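Local coordinates for uncharacterized protein (Bacteroides eggerthii, PDB 4FTD) that is of unknown function but pairs a six-bladed beta-propeller with an immunoglobulin-like domain and may take part in carbohydrate metabolism, at residues 244-250 with 262-266; 186-190 with 212-216; 299-305 with 340-344; 240-245 with 269-273. All coordinates share one frame; numbering follows the deposited sequence.

Contact 1. Residues 244-250 with 262-266; sequences RHGDNAS and FFGDN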
loop_
_atom_site.group_PDB
_atom_site.type_symbol
_atom_site.label_atom_id
_atom_site.label_comp_id
_atom_site.label_asym_id
_atom_site.label_seq_id
_atom_site.Cartn_x
_atom_site.Cartn_y
_atom_site.Cartn_z
ATOM N N ARG A 244 -24.927 15.979 11.897
ATOM C CA ARG A 244 -23.537 16.191 12.274
ATOM C C ARG A 244 -22.564 15.689 11.208
ATOM O O ARG A 244 -22.656 14.525 10.816
ATOM C CB ARG A 244 -23.311 15.530 13.627
ATOM C CG ARG A 244 -21.845 15.344 14.003
ATOM C CD ARG A 244 -21.738 14.951 15.479
ATOM N NE ARG A 244 -20.454 14.322 15.760
ATOM C CZ ARG A 244 -19.849 14.324 16.956
ATOM N NH1 ARG A 244 -20.413 14.888 18.021
ATOM N NH2 ARG A 244 -18.710 13.707 17.104
ATOM N N HIS A 245 -21.627 16.553 10.764
ATOM C CA HIS A 245 -20.606 16.216 9.731
ATOM C C HIS A 245 -19.221 16.564 10.176
ATOM O O HIS A 245 -19.039 17.484 10.967
ATOM C CB HIS A 245 -20.903 16.980 8.469
ATOM C CG HIS A 245 -22.242 16.651 7.910
ATOM N ND1 HIS A 245 -23.393 17.316 8.302
ATOM C CD2 HIS A 245 -22.618 15.705 7.013
ATOM C CE1 HIS A 245 -24.413 16.798 7.639
ATOM N NE2 HIS A 245 -23.975 15.814 6.864
ATOM N N GLY A 246 -18.246 15.818 9.682
ATOM C CA GLY A 246 -16.850 16.065 10.023
ATOM C C GLY A 246 -16.216 15.013 10.882
ATOM O O GLY A 246 -15.052 15.138 11.220
ATOM N N ASP A 247 -16.962 13.983 11.287
ATOM C CA ASP A 247 -16.331 12.902 12.026
ATOM C C ASP A 247 -15.312 12.124 11.189
ATOM O O ASP A 247 -14.393 11.598 11.734
ATOM C CB ASP A 247 -17.380 11.886 12.500
ATOM C CG ASP A 247 -18.141 12.392 13.717
ATOM O OD1 ASP A 247 -17.469 12.581 14.764
ATOM O OD2 ASP A 247 -19.369 12.557 13.645
ATOM N N ASN A 248 -15.584 12.033 9.887
ATOM C CA ASN A 248 -14.785 11.324 8.894
ATOM C C ASN A 248 -14.643 12.261 7.700
ATOM O O ASN A 248 -15.378 13.222 7.593
ATOM C CB ASN A 248 -15.400 9.971 8.480
ATOM C CG ASN A 248 -16.786 10.097 7.890
ATOM O OD1 ASN A 248 -16.937 10.587 6.751
ATOM N ND2 ASN A 248 -17.819 9.640 8.640
ATOM N N ALA A 249 -13.625 12.035 6.890
ATOM C CA ALA A 249 -13.442 12.759 5.656
ATOM C C ALA A 249 -12.636 11.923 4.692
ATOM O O ALA A 249 -11.690 11.237 5.094
ATOM C CB ALA A 249 -12.774 14.079 5.892
ATOM N N SER A 250 -13.054 11.927 3.434
ATOM C CA SER A 250 -12.228 11.306 2.355
ATOM C C SER A 250 -11.919 12.361 1.297
ATOM O O SER A 250 -12.770 12.747 0.510
ATOM C CB SER A 250 -12.905 10.093 1.778
ATOM O OG SER A 250 -13.430 9.250 2.771
ATOM N N PHE A 262 -15.585 13.687 0.504
ATOM C CA PHE A 262 -16.763 12.995 1.000
ATOM C C PHE A 262 -16.785 13.089 2.527
ATOM O O PHE A 262 -15.816 12.675 3.176
ATOM C CB PHE A 262 -16.736 11.533 0.603
ATOM C CG PHE A 262 -16.879 11.287 -0.890
ATOM C CD1 PHE A 262 -15.758 11.199 -1.709
ATOM C CD2 PHE A 262 -18.123 11.058 -1.444
ATOM C CE1 PHE A 262 -15.890 10.921 -3.050
ATOM C CE2 PHE A 262 -18.259 10.841 -2.806
ATOM C CZ PHE A 262 -17.128 10.763 -3.599
ATOM N N PHE A 263 -17.924 13.508 3.072
ATOM C CA PHE A 263 -18.092 13.659 4.515
ATOM C C PHE A 263 -19.331 12.908 4.949
ATOM O O PHE A 263 -20.456 13.331 4.652
ATOM C CB PHE A 263 -18.261 15.100 4.896
ATOM C CG PHE A 263 -17.072 15.992 4.646
ATOM C CD1 PHE A 263 -15.956 15.962 5.457
ATOM C CD2 PHE A 263 -17.132 16.938 3.636
ATOM C CE1 PHE A 263 -14.932 16.891 5.282
ATOM C CE2 PHE A 263 -16.158 17.860 3.458
ATOM C CZ PHE A 263 -15.055 17.856 4.278
ATOM N N GLY A 264 -19.158 11.799 5.643
ATOM C CA GLY A 264 -20.348 11.041 6.123
ATOM C C GLY A 264 -20.934 11.630 7.396
ATOM O O GLY A 264 -20.197 12.041 8.270
ATOM N N ASP A 265 -22.246 11.636 7.535
ATOM C CA ASP A 265 -22.858 12.154 8.764
ATOM C C ASP A 265 -22.627 11.152 9.893
ATOM O O ASP A 265 -22.365 9.947 9.645
ATOM C CB ASP A 265 -24.327 12.586 8.612
ATOM C CG ASP A 265 -25.312 11.448 8.403
ATOM O OD1 ASP A 265 -24.954 10.438 7.808
ATOM O OD2 ASP A 265 -26.503 11.600 8.775
ATOM N N ASN A 266 -22.724 11.655 11.125
ATOM C CA ASN A 266 -22.474 10.832 12.291
ATOM C C ASN A 266 -23.457 9.645 12.327
ATOM O O ASN A 266 -23.037 8.524 12.604
ATOM C CB ASN A 266 -22.558 11.648 13.568
ATOM C CG ASN A 266 -22.276 10.810 14.783
ATOM O OD1 ASN A 266 -23.173 10.234 15.350
ATOM N ND2 ASN A 266 -21.029 10.719 15.157
HETATM O O HOH W 1 -18.045 13.542 8.160
HETATM O O HOH W 2 -19.735 13.252 10.892
HETATM O O HOH W 3 -20.743 8.407 8.239
#

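Contact 2. Residues 186-190 with 212-216; sequences KGGTY and VSPFK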
loop_
_atom_site.group_PDB
_atom_site.type_symbol
_atom_site.label_atom_id
_atom_site.label_comp_id
_atom_site.label_asym_id
_atom_site.label_seq_id
_atom_site.Cartn_x
_atom_site.Cartn_y
_atom_site.Cartn_z
ATOM N N LYS A 186 -11.222 28.755 13.629
ATOM C CA LYS A 186 -12.253 28.720 14.674
ATOM C C LYS A 186 -13.645 28.594 14.070
ATOM O O LYS A 186 -13.938 29.198 13.040
ATOM C CB LYS A 186 -12.200 30.021 15.488
ATOM C CG LYS A 186 -11.177 29.989 16.608
ATOM C CD LYS A 186 -11.825 29.351 17.826
ATOM C CE LYS A 186 -10.854 28.782 18.853
ATOM N NZ LYS A 186 -11.601 27.723 19.616
ATOM N N GLY A 187 -14.529 27.887 14.770
ATOM C CA GLY A 187 -15.889 27.650 14.282
ATOM C C GLY A 187 -16.201 26.163 14.122
ATOM O O GLY A 187 -15.450 25.415 13.471
ATOM N N GLY A 188 -17.366 25.768 14.622
ATOM C CA GLY A 188 -17.779 24.398 14.613
ATOM C C GLY A 188 -17.701 23.864 16.025
ATOM O O GLY A 188 -17.150 24.490 16.889
ATOM N N THR A 189 -18.346 22.733 16.272
ATOM C CA THR A 189 -18.237 22.022 17.552
ATOM C C THR A 189 -16.785 21.666 17.884
ATOM O O THR A 189 -16.353 21.793 19.041
ATOM C CB THR A 189 -19.151 20.777 17.523
ATOM O OG1 THR A 189 -20.465 21.228 17.202
ATOM C CG2 THR A 189 -19.142 20.015 18.875
ATOM N N TYR A 190 -16.017 21.228 16.888
ATOM C CA TYR A 190 -14.554 21.184 17.005
ATOM C C TYR A 190 -14.012 22.093 15.944
ATOM O O TYR A 190 -14.519 22.150 14.808
ATOM C CB TYR A 190 -13.902 19.800 16.811
ATOM C CG TYR A 190 -14.429 18.627 17.637
ATOM C CD1 TYR A 190 -15.101 18.797 18.822
ATOM C CD2 TYR A 190 -14.130 17.294 17.245
ATOM C CE1 TYR A 190 -15.558 17.704 19.568
ATOM C CE2 TYR A 190 -14.580 16.198 17.990
ATOM C CZ TYR A 190 -15.298 16.413 19.161
ATOM O OH TYR A 190 -15.795 15.347 19.919
ATOM N N VAL A 212 -26.643 24.431 12.371
ATOM C CA VAL A 212 -26.194 25.790 12.559
ATOM C C VAL A 212 -24.673 25.874 12.854
ATOM O O VAL A 212 -24.049 26.952 12.719
ATOM C CB VAL A 212 -27.077 26.418 13.681
ATOM C CG1 VAL A 212 -26.983 25.592 14.978
ATOM C CG2 VAL A 212 -26.706 27.859 13.875
ATOM N N SER A 213 -24.032 24.732 13.133
ATOM C CA SER A 213 -22.595 24.722 13.457
ATOM C C SER A 213 -21.740 24.882 12.162
ATOM O O SER A 213 -21.879 24.064 11.263
ATOM C CB SER A 213 -22.288 23.402 14.142
ATOM O OG SER A 213 -20.934 23.329 14.495
ATOM N N PRO A 214 -20.842 25.889 12.097
ATOM C CA PRO A 214 -20.032 26.056 10.886
ATOM C C PRO A 214 -19.245 24.793 10.494
ATOM O O PRO A 214 -18.604 24.157 11.334
ATOM C CB PRO A 214 -19.082 27.193 11.241
ATOM C CG PRO A 214 -19.799 27.980 12.310
ATOM C CD PRO A 214 -20.517 26.926 13.106
ATOM N N PHE A 215 -19.377 24.412 9.232
ATOM C CA PHE A 215 -18.638 23.326 8.658
ATOM C C PHE A 215 -17.603 23.901 7.705
ATOM O O PHE A 215 -17.901 24.181 6.577
ATOM C CB PHE A 215 -19.596 22.323 8.014
ATOM C CG PHE A 215 -18.945 21.023 7.573
ATOM C CD1 PHE A 215 -18.001 20.362 8.364
ATOM C CD2 PHE A 215 -19.432 20.357 6.435
ATOM C CE1 PHE A 215 -17.437 19.160 7.973
ATOM C CE2 PHE A 215 -18.880 19.135 6.050
ATOM C CZ PHE A 215 -17.903 18.530 6.822
ATOM N N LYS A 216 -16.395 24.090 8.228
ATOM C CA LYS A 216 -15.370 24.869 7.573
ATOM C C LYS A 216 -14.260 23.991 7.093
ATOM O O LYS A 216 -14.004 22.940 7.700
ATOM C CB LYS A 216 -14.873 25.949 8.537
ATOM C CG LYS A 216 -15.986 26.897 8.981
ATOM C CD LYS A 216 -15.523 27.941 9.974
ATOM C CE LYS A 216 -14.714 28.997 9.279
ATOM N NZ LYS A 216 -14.177 29.928 10.282
#

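Contact 3. Residues 299-305 with 340-344; sequences VTNVYRV and VAPKV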
loop_
_atom_site.group_PDB
_atom_site.type_symbol
_atom_site.label_atom_id
_atom_site.label_comp_id
_atom_site.label_asym_id
_atom_site.label_seq_id
_atom_site.Cartn_x
_atom_site.Cartn_y
_atom_site.Cartn_z
ATOM N N VAL A 299 -17.287 5.807 11.136
ATOM C CA VAL A 299 -15.943 5.406 10.667
ATOM C C VAL A 299 -16.102 4.728 9.320
ATOM O O VAL A 299 -16.345 3.531 9.218
ATOM C CB VAL A 299 -15.184 4.517 11.674
ATOM C CG1 VAL A 299 -13.699 4.330 11.244
ATOM C CG2 VAL A 299 -15.299 5.133 13.076
ATOM N N THR A 300 -15.975 5.536 8.267
ATOM C CA THR A 300 -16.246 5.110 6.880
ATOM C C THR A 300 -15.496 6.060 5.941
ATOM O O THR A 300 -15.193 7.211 6.320
ATOM C CB THR A 300 -17.762 5.135 6.579
ATOM O OG1 THR A 300 -18.037 4.629 5.269
ATOM C CG2 THR A 300 -18.333 6.555 6.759
ATOM N N ASN A 301 -15.181 5.573 4.742
ATOM C CA ASN A 301 -14.423 6.319 3.780
ATOM C C ASN A 301 -14.781 5.908 2.391
ATOM O O ASN A 301 -15.162 4.783 2.167
ATOM C CB ASN A 301 -12.920 6.054 3.932
ATOM C CG ASN A 301 -12.310 6.577 5.237
ATOM O OD1 ASN A 301 -12.075 5.799 6.134
ATOM N ND2 ASN A 301 -12.042 7.890 5.331
ATOM N N VAL A 302 -14.546 6.827 1.474
ATOM C CA VAL A 302 -14.816 6.714 0.038
ATOM C C VAL A 302 -13.593 7.286 -0.717
ATOM O O VAL A 302 -13.361 8.510 -0.701
ATOM C CB VAL A 302 -16.117 7.474 -0.388
ATOM C CG1 VAL A 302 -16.334 7.354 -1.905
ATOM C CG2 VAL A 302 -17.376 6.934 0.323
ATOM N N TYR A 303 -12.822 6.423 -1.378
ATOM C CA TYR A 303 -11.598 6.827 -2.071
ATOM C C TYR A 303 -11.555 6.358 -3.523
ATOM O O TYR A 303 -11.835 5.187 -3.858
ATOM C CB TYR A 303 -10.318 6.345 -1.335
ATOM C CG TYR A 303 -10.000 7.130 -0.075
ATOM C CD1 TYR A 303 -9.639 8.461 -0.138
ATOM C CD2 TYR A 303 -10.001 6.537 1.149
ATOM C CE1 TYR A 303 -9.384 9.209 0.995
ATOM C CE2 TYR A 303 -9.753 7.253 2.288
ATOM C CZ TYR A 303 -9.420 8.586 2.220
ATOM O OH TYR A 303 -9.165 9.266 3.378
ATOM N N ARG A 304 -11.235 7.318 -4.383
ATOM C CA ARG A 304 -11.140 7.131 -5.829
ATOM C C ARG A 304 -10.109 6.078 -6.214
ATOM O O ARG A 304 -9.051 6.033 -5.657
ATOM C CB ARG A 304 -10.780 8.457 -6.495
ATOM C CG ARG A 304 -10.959 8.484 -8.000
ATOM C CD ARG A 304 -10.833 9.905 -8.519
ATOM N NE ARG A 304 -10.881 9.916 -9.971
ATOM C CZ ARG A 304 -10.574 10.955 -10.752
ATOM N NH1 ARG A 304 -10.173 12.118 -10.239
ATOM N NH2 ARG A 304 -10.657 10.823 -12.077
ATOM N N VAL A 305 -10.472 5.217 -7.142
ATOM C CA VAL A 305 -9.562 4.216 -7.695
ATOM C C VAL A 305 -8.779 4.874 -8.821
ATOM O O VAL A 305 -9.344 5.181 -9.857
ATOM C CB VAL A 305 -10.357 3.029 -8.239
ATOM C CG1 VAL A 305 -9.447 2.030 -8.963
ATOM C CG2 VAL A 305 -11.068 2.378 -7.077
ATOM N N VAL A 340 -11.110 0.167 6.795
ATOM C CA VAL A 340 -11.519 1.503 6.425
ATOM C C VAL A 340 -10.350 2.169 5.670
ATOM O O VAL A 340 -9.294 1.570 5.462
ATOM C CB VAL A 340 -12.006 2.351 7.656
ATOM C CG1 VAL A 340 -13.230 1.681 8.319
ATOM C CG2 VAL A 340 -10.912 2.596 8.686
ATOM N N ALA A 341 -10.599 3.370 5.172
ATOM C CA ALA A 341 -9.650 4.113 4.331
ATOM C C ALA A 341 -9.038 3.275 3.159
ATOM O O ALA A 341 -7.839 3.236 3.001
ATOM C CB ALA A 341 -8.563 4.727 5.214
ATOM N N PRO A 342 -9.881 2.619 2.335
ATOM C CA PRO A 342 -9.404 1.729 1.245
ATOM C C PRO A 342 -8.776 2.475 0.071
ATOM O O PRO A 342 -9.482 3.222 -0.639
ATOM C CB PRO A 342 -10.694 1.001 0.794
ATOM C CG PRO A 342 -11.777 1.964 1.125
ATOM C CD PRO A 342 -11.341 2.719 2.335
ATOM N N LYS A 343 -7.459 2.310 -0.112
ATOM C CA LYS A 343 -6.748 2.959 -1.208
ATOM C C LYS A 343 -6.074 1.941 -2.118
ATOM O O LYS A 343 -5.375 1.040 -1.651
ATOM C CB LYS A 343 -5.700 3.954 -0.668
ATOM C CG LYS A 343 -6.300 5.075 0.168
ATOM C CD LYS A 343 -5.372 6.256 0.456
ATOM C CE LYS A 343 -6.111 7.334 1.254
ATOM N NZ LYS A 343 -5.240 8.515 1.623
ATOM N N VAL A 344 -6.283 2.095 -3.412
ATOM C CA VAL A 344 -5.659 1.217 -4.413
ATOM C C VAL A 344 -4.308 1.803 -4.817
ATOM O O VAL A 344 -4.244 2.938 -5.224
ATOM C CB VAL A 344 -6.548 1.033 -5.647
ATOM C CG1 VAL A 344 -5.823 0.200 -6.724
ATOM C CG2 VAL A 344 -7.873 0.405 -5.239
HETATM O O HOH W 4 -9.616 3.425 -3.337
HETATM O O HOH W 5 -5.976 4.863 -6.371
#

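Contact 4. Residues 240-245 with 269-273; sequences GAGNRH and TEFLK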
loop_
_atom_site.group_PDB
_atom_site.type_symbol
_atom_site.label_atom_id
_atom_site.label_comp_id
_atom_site.label_asym_id
_atom_site.label_seq_id
_atom_site.Cartn_x
_atom_site.Cartn_y
_atom_site.Cartn_z
ATOM N N GLY A 240 -31.821 17.503 2.594
ATOM C CA GLY A 240 -31.482 16.082 2.808
ATOM C C GLY A 240 -30.257 15.818 3.685
ATOM O O GLY A 240 -29.970 14.669 4.037
ATOM N N ALA A 241 -29.505 16.851 4.059
ATOM C CA ALA A 241 -28.314 16.610 4.865
ATOM C C ALA A 241 -28.735 16.187 6.258
ATOM O O ALA A 241 -29.788 16.573 6.714
ATOM C CB ALA A 241 -27.406 17.852 4.943
ATOM N N GLY A 242 -27.883 15.417 6.931
ATOM C CA GLY A 242 -28.092 15.053 8.322
ATOM C C GLY A 242 -27.594 16.102 9.302
ATOM O O GLY A 242 -27.279 17.264 8.950
ATOM N N ASN A 243 -27.485 15.682 10.547
ATOM C CA ASN A 243 -27.215 16.587 11.659
ATOM C C ASN A 243 -25.792 16.983 11.855
ATOM O O ASN A 243 -25.488 18.174 11.997
ATOM C CB ASN A 243 -27.758 16.002 12.972
ATOM C CG ASN A 243 -29.258 16.052 13.017
ATOM O OD1 ASN A 243 -29.845 17.073 12.675
ATOM N ND2 ASN A 243 -29.895 14.947 13.402
ATOM N N ARG A 244 -24.927 15.979 11.897
ATOM C CA ARG A 244 -23.537 16.191 12.274
ATOM C C ARG A 244 -22.564 15.689 11.208
ATOM O O ARG A 244 -22.656 14.525 10.816
ATOM C CB ARG A 244 -23.311 15.530 13.627
ATOM C CG ARG A 244 -21.845 15.344 14.003
ATOM C CD ARG A 244 -21.738 14.951 15.479
ATOM N NE ARG A 244 -20.454 14.322 15.760
ATOM C CZ ARG A 244 -19.849 14.324 16.956
ATOM N NH1 ARG A 244 -20.413 14.888 18.021
ATOM N NH2 ARG A 244 -18.710 13.707 17.104
ATOM N N HIS A 245 -21.627 16.553 10.764
ATOM C CA HIS A 245 -20.606 16.216 9.731
ATOM C C HIS A 245 -19.221 16.564 10.176
ATOM O O HIS A 245 -19.039 17.484 10.967
ATOM C CB HIS A 245 -20.903 16.980 8.469
ATOM C CG HIS A 245 -22.242 16.651 7.910
ATOM N ND1 HIS A 245 -23.393 17.316 8.302
ATOM C CD2 HIS A 245 -22.618 15.705 7.013
ATOM C CE1 HIS A 245 -24.413 16.798 7.639
ATOM N NE2 HIS A 245 -23.975 15.814 6.864
ATOM N N THR A 269 -26.449 8.216 7.623
ATOM C CA THR A 269 -27.587 8.294 6.690
ATOM C C THR A 269 -27.125 8.764 5.312
ATOM O O THR A 269 -27.773 8.473 4.316
ATOM C CB THR A 269 -28.717 9.224 7.156
ATOM O OG1 THR A 269 -28.213 10.560 7.239
ATOM C CG2 THR A 269 -29.322 8.761 8.522
ATOM N N GLU A 270 -26.032 9.516 5.241
ATOM C CA GLU A 270 -25.591 10.057 3.966
ATOM C C GLU A 270 -24.147 10.450 3.977
ATOM O O GLU A 270 -23.499 10.417 5.009
ATOM C CB GLU A 270 -26.462 11.306 3.611
ATOM C CG GLU A 270 -26.702 12.366 4.729
ATOM C CD GLU A 270 -25.599 13.423 4.893
ATOM O OE1 GLU A 270 -24.581 13.351 4.182
ATOM O OE2 GLU A 270 -25.737 14.363 5.737
ATOM N N PHE A 271 -23.676 10.841 2.798
ATOM C CA PHE A 271 -22.436 11.553 2.589
ATOM C C PHE A 271 -22.759 12.867 1.904
ATOM O O PHE A 271 -23.609 12.919 1.040
ATOM C CB PHE A 271 -21.513 10.788 1.650
ATOM C CG PHE A 271 -20.790 9.648 2.284
ATOM C CD1 PHE A 271 -21.290 8.375 2.206
ATOM C CD2 PHE A 271 -19.599 9.850 2.939
ATOM C CE1 PHE A 271 -20.627 7.327 2.782
ATOM C CE2 PHE A 271 -18.929 8.805 3.514
ATOM C CZ PHE A 271 -19.440 7.538 3.433
ATOM N N LEU A 272 -22.062 13.916 2.293
ATOM C CA LEU A 272 -21.972 15.165 1.540
ATOM C C LEU A 272 -20.790 14.967 0.611
ATOM O O LEU A 272 -19.713 14.667 1.065
ATOM C CB LEU A 272 -21.693 16.363 2.455
ATOM C CG LEU A 272 -22.804 16.619 3.492
ATOM C CD1 LEU A 272 -22.508 17.898 4.279
ATOM C CD2 LEU A 272 -24.207 16.657 2.857
ATOM N N LYS A 273 -21.028 15.048 -0.692
ATOM C CA LYS A 273 -19.982 15.029 -1.723
ATOM C C LYS A 273 -19.688 16.493 -2.098
ATOM O O LYS A 273 -20.469 17.128 -2.781
ATOM C CB LYS A 273 -20.436 14.242 -2.968
ATOM C CG LYS A 273 -19.364 14.217 -4.037
ATOM C CD LYS A 273 -19.606 13.211 -5.141
ATOM C CE LYS A 273 -20.609 13.720 -6.154
ATOM N NZ LYS A 273 -20.334 13.092 -7.461
HETATM O O HOH W 6 -30.292 12.583 6.429
#

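Contact 1. Residues 244-250 with 262-266
Asn266 ND2 donates to Asp247 OD2 at 2.9 Å. This bond ties the loop 244-250 to the turn that follows strand 259-264. The amide nitrogen arrives from above the carboxylate, 55° out of its plane. Arg244 grips the same carboxylate side-on, nearer its plane, with NE on OD2 and NH2 on OD1. The salt bridge of Arg244 NH2 to Asp247 OD1 measures 2.9 Å, and the pair of bonds probably fixes the rotation of the acid. Arg244 runs extended, with CG anti to the backbone N (chi1 165°), which lays its methylenes along Asn266 CB. Its carbonyl, Arg244 O, takes Asn266 N at 2.9 Å.

Further on, Asn248 OD1 accepts from Gly264 N at 2.8 Å. Here a side-chain oxygen, not a backbone carbonyl, accepts from the strand's N-H. The other end of that amide, ND2, bonds to Met298 O. Ala249 CB packs on Phe263 CE1 at 3.6 Å. Ser250 and Phe262 then form an antiparallel hydrogen-bonded pair, with Ser250 N to Phe262 O at 2.9 Å.

Three waters lie between the segments. One accepts from Gly246 N and another from Asp247 N, and both lie within bonding distance of Gly264 O. The third accepts from Asn248 ND2 and donates to Asp265 O.

Beyond the two segments, the Phe263 ring meets Phe215 edge-to-face, and Phe262 meets Tyr311 in the same way. Strand 270-277 pairs with strand 259-264. Ser250 OG bonds to Val302 N and Asn301 ND2 of strand 300-304, which belongs to the next sheet.

Contact 2. Residues 186-190 with 212-216
Lys216 NZ donates to Lys186 O at 2.9 Å, the one strong hydrogen bond of this contact. The ammonium lies nearly in line with the carbonyl, at a C=O...N angle of 162°. The lysine chain bends at chi3 (75°) to bring NZ round to that oxygen. NZ also bonds to the hydroxyl of Tyr218. A second, weak bond runs from Thr189 N to Ser213 OG at 3.2 Å.

The rest is packing on bare backbone. Pro214 CD rests 3.7 Å from Gly188 N, and Ser213 OG lies 3.3 Å from Gly188 CA. A side chain on Gly188 would run into Pro214 O. One on Gly187 would press on Lys216 CD. Both glycines have positive phi, which would jam a CB against the preceding carbonyl oxygen.

With a leucine in place of Lys216, the carbonyl of Lys186 would probably be left without its charged mate and the turn would be freer to shift.

The Lys186 ammonium pairs instead with Asp191. The loop joining strands 178-179 and 190-198 links two propeller blades and rests on the start of strand 215-220 of the second. Its chemistry implies a polar hold, one ammonium on a carbonyl, with little apolar burial behind it.

Contact 3. Residues 299-305 with 340-344
Lys343 NZ is gripped by several groups, including the Tyr303 ring across the contact. NZ stands 4.5 Å from the centroid of the Tyr303 ring in a cation-pi contact, while a salt bridge to Asp415 and a hydrogen bond to Thr414 O hold it from outside the segments. A glycerol, probably from crystallisation, lies about 4 Å from the lysine side chain. The methylene before NZ sits more squarely over the ring: Lys343 CE is 3.6 Å from the Tyr303 centroid and only 9° off the ring normal, a CH-pi contact. The lysine reaches across because its chain is extended beyond CG. The edge of the same ring meets Ala341, with Tyr303 CE2 3.7 Å from Ala341 CA.

A water joins the two backbones by donating to Pro342 O at 2.7 Å and to Tyr303 O at 2.9 Å. Near the start of strand 300-304, Asn301 OD1 takes a weak bond from Ala341 N at 3.0 Å. Val299 packs on Val340 and, at the other end, Val305 CG2 on Val344 CG2.

A leucine instead of Tyr303 would take away the flat face under Lys343, and the lysine chain would probably be less firmly placed, held at the ammonium by Asp415 and Thr414.

Strands 300-304 and 342-344 run nearly parallel, 13° apart, with axes 6.7 Å apart. Strand 300-304 opens one sheet; 342-347, past a corner at Ala341, lies near the start of the next. They meet through side chains and water. This is how inner strands of neighbouring blades stand in a beta-propeller.

Contact 4. Residues 240-245 with 269-273
The nearest CA atoms are those of Gly242 and Thr269, 7.0 Å apart, so the loop 240-245 stands off from the start of strand 270-277 and side chains fill the interval.

Glu270 bridges most of it. Its OE2 accepts twice: from Gly242 N at 2.7 Å, an almost straight bond of 175°, and from His245 NE2 at a short 2.5 Å. The backbone N-H comes to the anti side of the oxygen and the imidazole to the syn side. The oxygen lies close to the plane of the imidazole, at its edge. Glu270 folds back to get there, with its chain bent at chi2 (84°). The two donors should hold the carboxylate firmly.

Leu272 supports the imidazole from a face. Its CD1 sits 3.7 Å from the His245 ring centroid, a CH-pi contact displaced toward the rim. The other methyl, Leu272 CD2, reaches Ala241 CB at 4.0 Å. At the outer end, a water donates to Gly240 O and Thr269 OG1. Asp265 acts as a second shell, bonding to Glu270 N and Thr269 OG1.

His245 and Glu270 form a His-carboxylate hydrogen bond set in a connection between propeller blades. The loop leads from strand 228-233, the last of one four-stranded sheet, to strand 250-253, the first of the next, and Glu270 fastens it to a strand of that next blade.

In the fold
Contacts 1 and 4 are 7 Å apart between centres and share Arg244 and His245. Contact 1 is nested inside the chain loop that contact 4 closes, and their strands 259-264 and 270-277 are neighbours in one sheet. Contact 2 belongs to the preceding sheet, its centre 13 Å from that of contact 1. Phe215 bridges them, its CZ 3.4 Å from Phe263 CG, and also touches His245. Contact 3 comes later in the chain, its centre also 13 Å from that of contact 1, and Phe271 of contact 4 packs on its Thr300 and Val302. Contacts 2 and 3 do not touch, their nearest atoms about 12 Å apart. The series thus follows successive propeller blades.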